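Side-chain contacts in malonate decarboxylase acyl carrier protein (Pseudomonas fluorescens, PDB 5VIT), which probably carries acetyl and malonyl groups as thioesters on a phosphoribosyl-dephospho-CoA prosthetic group while malonate decarboxylase turns over: residues B[78-81]-B[82-86]; B[44-48]-B[49-53]. All blocks are in the same frame, centred on the assembly; numbering follows the deposited sequence.

Contact 1 of 2, residues B[78-81]-B[82-86]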
loop_
_atom_site.group_PDB
_atom_site.type_symbol
_atom_site.label_atom_id
_atom_site.label_comp_id
_atom_site.label_asym_id
_atom_site.label_seq_id
_atom_site.Cartn_x
_atom_site.Cartn_y
_atom_site.Cartn_z
ATOM N N PHE B 78 -28.511 0.018 -2.438
ATOM C CA PHE B 78 -29.279 0.652 -1.367
ATOM C C PHE B 78 -28.296 1.402 -0.447
ATOM O O PHE B 78 -28.238 1.164 0.763
ATOM C CB PHE B 78 -30.087 -0.419 -0.599
ATOM C CG PHE B 78 -31.168 0.120 0.310
ATOM C CD1 PHE B 78 -31.366 1.489 0.487
ATOM C CD2 PHE B 78 -31.995 -0.769 1.001
ATOM C CE1 PHE B 78 -32.364 1.965 1.330
ATOM C CE2 PHE B 78 -32.992 -0.303 1.858
ATOM C CZ PHE B 78 -33.181 1.069 2.018
ATOM N N GLY B 79 -27.498 2.284 -1.033
ATOM C CA GLY B 79 -26.645 3.166 -0.242
ATOM C C GLY B 79 -25.358 2.591 0.332
ATOM O O GLY B 79 -24.897 3.014 1.392
ATOM N N ALA B 80 -24.765 1.628 -0.363
ATOM C CA ALA B 80 -23.475 1.106 0.032
ATOM C C ALA B 80 -22.404 2.210 -0.054
ATOM O O ALA B 80 -22.507 3.096 -0.894
ATOM C CB ALA B 80 -23.099 -0.072 -0.841
ATOM N N THR B 81 -21.394 2.165 0.817
ATOM C CA THR B 81 -20.240 3.046 0.660
ATOM C C THR B 81 -19.470 2.638 -0.601
ATOM O O THR B 81 -19.574 1.496 -1.048
ATOM C CB THR B 81 -19.301 2.976 1.867
ATOM O OG1 THR B 81 -18.855 1.620 2.035
ATOM C CG2 THR B 81 -20.009 3.454 3.127
ATOM N N PRO B 82 -18.688 3.566 -1.176
ATOM C CA PRO B 82 -17.841 3.244 -2.330
ATOM C C PRO B 82 -16.900 2.094 -2.034
ATOM O O PRO B 82 -16.602 1.291 -2.921
ATOM C CB PRO B 82 -17.064 4.538 -2.555
ATOM C CG PRO B 82 -18.016 5.583 -2.125
ATOM C CD PRO B 82 -18.681 5.010 -0.891
ATOM N N GLY B 83 -16.442 2.020 -0.786
ATOM C CA GLY B 83 -15.641 0.902 -0.331
ATOM C C GLY B 83 -16.347 -0.436 -0.451
ATOM O O GLY B 83 -15.779 -1.394 -0.987
ATOM N N VAL B 84 -17.581 -0.513 0.042
ATOM C CA VAL B 84 -18.369 -1.740 -0.090
ATOM C C VAL B 84 -18.650 -2.043 -1.567
ATOM O O VAL B 84 -18.516 -3.185 -2.000
ATOM C CB VAL B 84 -19.704 -1.655 0.687
ATOM C CG1 VAL B 84 -20.623 -2.850 0.354
ATOM C CG2 VAL B 84 -19.438 -1.577 2.195
ATOM N N VAL B 85 -19.023 -1.011 -2.330
ATOM C CA VAL B 85 -19.288 -1.165 -3.761
ATOM C C VAL B 85 -18.073 -1.762 -4.493
ATOM O O VAL B 85 -18.190 -2.763 -5.204
ATOM C CB VAL B 85 -19.660 0.184 -4.435
ATOM C CG1 VAL B 85 -19.797 -0.004 -5.925
ATOM C CG2 VAL B 85 -20.940 0.772 -3.844
ATOM N N ARG B 86 -16.908 -1.148 -4.308
ATOM C CA ARG B 86 -15.688 -1.645 -4.937
ATOM C C ARG B 86 -15.415 -3.117 -4.595
ATOM O O ARG B 86 -15.150 -3.927 -5.481
ATOM C CB ARG B 86 -14.484 -0.794 -4.534
ATOM C CG ARG B 86 -13.200 -1.388 -5.067
ATOM C CD ARG B 86 -11.974 -0.533 -4.834
ATOM N NE ARG B 86 -10.805 -1.279 -5.282
ATOM C CZ ARG B 86 -9.546 -0.907 -5.080
ATOM N NH1 ARG B 86 -9.266 0.212 -4.414
ATOM N NH2 ARG B 86 -8.566 -1.667 -5.540
#

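Contact 2 of 2, residues B[44-48]-B[49-53]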
loop_
_atom_site.group_PDB
_atom_site.type_symbol
_atom_site.label_atom_id
_atom_site.label_comp_id
_atom_site.label_asym_id
_atom_site.label_seq_id
_atom_site.Cartn_x
_atom_site.Cartn_y
_atom_site.Cartn_z
ATOM N N VAL B 44 -26.870 1.074 -13.189
ATOM C CA VAL B 44 -26.916 1.238 -11.739
ATOM C C VAL B 44 -28.254 1.815 -11.320
ATOM O O VAL B 44 -28.692 2.843 -11.841
ATOM C CB VAL B 44 -25.797 2.179 -11.193
ATOM C CG1 VAL B 44 -25.978 2.415 -9.691
ATOM C CG2 VAL B 44 -24.414 1.624 -11.479
ATOM N N GLN B 45 -28.902 1.146 -10.376
ATOM C CA GLN B 45 -30.059 1.708 -9.704
ATOM C C GLN B 45 -29.662 1.912 -8.259
ATOM O O GLN B 45 -29.238 0.958 -7.586
ATOM C CB GLN B 45 -31.261 0.787 -9.820
ATOM C CG GLN B 45 -32.434 1.429 -10.477
ATOM C CD GLN B 45 -33.475 0.418 -10.909
ATOM O OE1 GLN B 45 -33.307 -0.788 -10.718
ATOM N NE2 GLN B 45 -34.557 0.906 -11.509
ATOM N N THR B 46 -29.760 3.150 -7.784
ATOM C CA THR B 46 -29.243 3.476 -6.460
ATOM C C THR B 46 -30.242 4.354 -5.714
ATOM O O THR B 46 -30.935 5.160 -6.313
ATOM C CB THR B 46 -27.830 4.177 -6.543
ATOM O OG1 THR B 46 -27.310 4.398 -5.227
ATOM C CG2 THR B 46 -27.918 5.519 -7.275
ATOM N N SER B 47 -30.320 4.166 -4.405
ATOM C CA SER B 47 -31.168 4.981 -3.548
ATOM C C SER B 47 -30.623 6.390 -3.323
ATOM O O SER B 47 -31.359 7.289 -2.921
ATOM C CB SER B 47 -31.334 4.294 -2.196
ATOM O OG SER B 47 -30.065 3.989 -1.642
ATOM N N VAL B 48 -29.322 6.558 -3.546
ATOM C CA VAL B 48 -28.636 7.824 -3.318
ATOM C C VAL B 48 -28.688 8.746 -4.547
ATOM O O VAL B 48 -28.104 8.439 -5.594
ATOM C CB VAL B 48 -27.171 7.595 -2.960
ATOM C CG1 VAL B 48 -26.531 8.910 -2.496
ATOM C CG2 VAL B 48 -27.042 6.513 -1.897
ATOM N N ASN B 49 -29.383 9.873 -4.413
ATOM C CA ASN B 49 -29.529 10.828 -5.509
ATOM C C ASN B 49 -28.270 11.657 -5.713
ATOM O O ASN B 49 -27.553 11.934 -4.755
ATOM C CB ASN B 49 -30.712 11.762 -5.253
ATOM C CG ASN B 49 -32.031 11.026 -5.158
ATOM O OD1 ASN B 49 -32.400 10.258 -6.049
ATOM N ND2 ASN B 49 -32.752 11.256 -4.066
ATOM N N GLY B 50 -28.014 12.045 -6.961
ATOM C CA GLY B 50 -26.889 12.899 -7.297
ATOM C C GLY B 50 -25.518 12.260 -7.131
ATOM O O GLY B 50 -24.526 12.950 -6.853
ATOM N N SER B 51 -25.442 10.943 -7.312
ATOM C CA SER B 51 -24.180 10.247 -7.073
ATOM C C SER B 51 -23.539 9.763 -8.368
ATOM O O SER B 51 -22.595 8.968 -8.341
ATOM C CB SER B 51 -24.386 9.068 -6.112
ATOM O OG SER B 51 -25.286 8.115 -6.646
ATOM N N ALA B 52 -24.026 10.264 -9.497
ATOM C CA ALA B 52 -23.544 9.798 -10.791
ATOM C C ALA B 52 -22.024 9.919 -10.950
ATOM O O ALA B 52 -21.373 8.978 -11.408
ATOM C CB ALA B 52 -24.253 10.549 -11.918
ATOM N N SER B 53 -21.448 11.053 -10.567
ATOM C CA SER B 53 -20.023 11.265 -10.831
ATOM C C SER B 53 -19.175 10.443 -9.861
ATOM O O SER B 53 -18.044 10.060 -10.171
ATOM C CB SER B 53 -19.669 12.743 -10.737
ATOM O OG SER B 53 -19.995 13.215 -9.448
#

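Contact 1 of 2, residues B[78-81]-B[82-86]
Thr81 caps helix 82-96 with a side-chain bond to Val84 N, at the end of the short loop that leaves strand 71-78. It is the N-cap residue: its hydroxyl OG1 accepts from Val84 N at 3.2 Å, with an N-H...O angle of 163°. The rotation about the first side-chain bond makes this possible, since chi1 of 59° sets OG1 between the backbone N and the carbonyl carbon and brings it over the first turn. Besides the cap, the carbonyl of Thr81 takes the first main-chain bond of the helix, to its O from Val85 N, at 2.9 Å and nearly linear. Apolar contacts back the turn: Ala80 CB rests against Val85 CG2 at 3.8 Å and Val84 CG1 at 3.9 Å, and Leu28 of strand 27-34 touches all three residues. Beyond the helix end lies MdcA, whose Glu422 is hydrogen-bonded to Thr81 OG1 and whose Val236 packs on Val84. A valine in place of Thr81 would probably leave both Val84 N and Glu422 of MdcA without their hydroxyl partner, weakening the cap and the subunit contact together. One hydroxyl therefore serves two purposes here, capping the first turn of a helix within the carrier protein and meeting a carboxylate of the MdcA chain, in a place that is largely buried.

Contact 2 of 2, residues B[44-48]-B[49-53]
Ser51 OG reaches back to Val48 O because chi1 of 61° swings the hydroxyl between its own backbone N and carbonyl carbon, while Thr46, with OG1 anti to the backbone N (chi1 -176°), presents its methyl CG2 to Ser51 OG. The two side chains meet across the first connection of a beta-alpha-beta unit, where strand 39-46 ends and the chain bends round to start helix 52-62 before returning as strand 71-78. The bond that closes the bend runs from Ser51 OG to Val48 O at 3.0 Å. Ser51 stands at the N-cap position of the helix, yet its hydroxyl makes no capping bond and is spent on the loop behind it. Gly50 carries the chain round between the two partners with a positive phi, a backbone shape that favours glycine. On the strand side, Val48 N gives a weak hydrogen bond, 3.4 Å, to Thr46 OG1, a hydroxyl that is held more firmly by Asp77 OD2 of the neighbouring strand 71-78. Thr46 thus ties the beginning of the turn to the sheet, and Trp55 of helix 52-62 packs on it as well. At the exposed outside of the bend, the amide oxygen OD1 of Asn49 is hydrogen-bonded to Met1 N, linking the loop to the chain start. Thr46 CG2 lies 3.7 Å from Ser51 OG, and that hydroxyl approaches Val48 O from above the carbonyl plane, 37° out of it.

Overall arrangement
Both contacts sit where a strand gives way to a helix: contact 2 leads from strand 39-46 into helix 52-62, contact 1 from strand 71-78 into helix 82-96. The two strands are parallel neighbours in the sheet, so the turns lie side by side, their centres about 11 Å apart, and Gly79 CA packs on Val48 CG2 at 3.8 Å. Asp77 serves both: its OD2 is hydrogen-bonded to both Thr46 OG1 and Gly79 N, and its OD1 to Ala80 N. Their surroundings differ. Contact 1 is buried, partly by MdcA, and uses a true N-cap with apolar backing; contact 2 is partly open, touches no other chain of the assembly and relies on a hydroxyl-to-carbonyl bond within its loop.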